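Local structure of type III effector XopAI (Xanthomonas citri, 6K93) at residues A[124-129]-A[193-198]. The protein is a type III effector that probably acts in host plant cells, with a mono-ADP-ribosyltransferase fold that appears to bind arginine-containing peptides. Sequence-based numbering, arbitrary orientation.
Sequences KTALIT and TAHGLA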
# COMPACT_ATOMS: atom_id res chain seq x y z
N LYS A 124 2.25 14.57 -1.82
CA LYS A 124 1.21 15.58 -1.98
C LYS A 124 1.03 15.93 -3.46
O LYS A 124 -0.10 15.96 -3.97
CB LYS A 124 1.55 16.84 -1.17
CG LYS A 124 0.58 17.98 -1.39
CD LYS A 124 0.91 19.20 -0.57
CE LYS A 124 -0.15 20.25 -0.78
NZ LYS A 124 0.09 21.46 0.04
N THR A 125 2.13 16.20 -4.17
CA THR A 125 2.01 16.48 -5.59
C THR A 125 1.41 15.31 -6.34
O THR A 125 0.52 15.48 -7.18
CB THR A 125 3.36 16.83 -6.19
OG1 THR A 125 3.80 18.04 -5.61
CG2 THR A 125 3.25 17.00 -7.72
N ALA A 126 1.87 14.09 -6.05
CA ALA A 126 1.36 12.92 -6.76
C ALA A 126 -0.14 12.78 -6.59
O ALA A 126 -0.86 12.50 -7.55
CB ALA A 126 2.07 11.66 -6.27
N LEU A 127 -0.63 12.94 -5.36
CA LEU A 127 -2.06 12.78 -5.14
C LEU A 127 -2.85 13.88 -5.83
O LEU A 127 -3.83 13.60 -6.52
CB LEU A 127 -2.36 12.75 -3.64
CG LEU A 127 -3.79 12.30 -3.32
CD1 LEU A 127 -3.84 11.51 -2.01
CD2 LEU A 127 -4.72 13.52 -3.24
N ILE A 128 -2.43 15.14 -5.68
CA ILE A 128 -3.21 16.24 -6.22
C ILE A 128 -3.22 16.22 -7.74
O ILE A 128 -4.23 16.59 -8.36
CB ILE A 128 -2.71 17.56 -5.62
CG1 ILE A 128 -3.06 17.60 -4.14
CG2 ILE A 128 -3.30 18.75 -6.39
CD1 ILE A 128 -2.46 18.74 -3.37
N THR A 129 -2.14 15.76 -8.37
CA THR A 129 -2.03 15.77 -9.83
C THR A 129 -2.44 14.45 -10.48
O THR A 129 -2.30 14.30 -11.70
CB THR A 129 -0.59 16.10 -10.26
OG1 THR A 129 0.29 15.04 -9.88
CG2 THR A 129 -0.13 17.41 -9.69
N THR A 193 5.76 4.51 -12.37
CA THR A 193 5.45 5.92 -12.58
C THR A 193 5.96 6.71 -11.39
O THR A 193 6.09 6.19 -10.28
CB THR A 193 3.93 6.16 -12.73
OG1 THR A 193 3.26 5.88 -11.50
CG2 THR A 193 3.37 5.29 -13.84
N ALA A 194 6.25 7.98 -11.64
CA ALA A 194 6.62 8.86 -10.54
C ALA A 194 5.53 8.93 -9.48
O ALA A 194 5.81 8.94 -8.28
CB ALA A 194 6.92 10.27 -11.06
N HIS A 195 4.27 8.99 -9.92
CA HIS A 195 3.17 9.07 -8.96
C HIS A 195 3.13 7.84 -8.06
O HIS A 195 2.96 7.93 -6.83
CB HIS A 195 1.85 9.22 -9.68
CG HIS A 195 1.72 10.52 -10.39
ND1 HIS A 195 2.49 10.84 -11.49
CD2 HIS A 195 0.92 11.60 -10.15
CE1 HIS A 195 2.18 12.07 -11.88
NE2 HIS A 195 1.22 12.54 -11.10
N GLY A 196 3.25 6.66 -8.66
CA GLY A 196 3.22 5.43 -7.90
C GLY A 196 4.37 5.34 -6.91
O GLY A 196 4.18 4.90 -5.77
N LEU A 197 5.57 5.72 -7.33
CA LEU A 197 6.72 5.63 -6.43
C LEU A 197 6.55 6.58 -5.25
O LEU A 197 6.89 6.24 -4.11
CB LEU A 197 8.02 5.93 -7.19
CG LEU A 197 8.38 4.89 -8.23
CD1 LEU A 197 9.51 5.42 -9.09
CD2 LEU A 197 8.75 3.55 -7.62
N ALA A 198 6.02 7.78 -5.49
CA ALA A 198 5.80 8.74 -4.42
C ALA A 198 4.75 8.23 -3.44
O ALA A 198 4.93 8.32 -2.23
CB ALA A 198 5.39 10.09 -5.01
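His195 reaches from the first turn of helix 194-209 to Thr129, and its NE2 donates a hydrogen bond of 2.9 Å to Thr129 OG1. The hydroxyl sits near the ring edge but tilted 21° out of the ring plane, and the two side chains meet at about a right angle. Thr129 OG1 does double duty: it accepts from the imidazole and donates to Thr125 O at 2.7 Å, from above the carbonyl plane. With chi1 at 67°, OG1 lies between the backbone N and the carbonyl carbon of Thr129, turned back toward Thr125 O, one turn earlier. Thr125 O accepts from both Thr129 N and Thr129 OG1; the OG1 bond directs the hydroxyl's proton away from the imidazole and leaves the oxygen to accept from NE2.

At the same ring edge the carbon CD2 of His195 lies 3.3 Å from Ala126 O, close enough for a C-H···O contact, with the oxygen in the plane of the imidazole.

Apolar contact is slim and made by methyls. Ala126 CB points at the other helix and touches Ala198 CB at 3.9 Å; it lies equally far from the backbone O of His195. These small side chains let the backbones come close, Ala126 CA and His195 CA being 4.8 Å apart. Phe199, the next residue of helix 194-209, touches Ala126, and Leu90 packs on His195.

At the start of the second helix, Thr193 OG1 accepts from Gly196 N at 2.9 Å, a classic threonine N-cap. The whole is a small, close contact of two helices through alanine methyls and one histidine, tied by a histidine-threonine bond, within the helical part of this ADP-ribosyltransferase-fold protein.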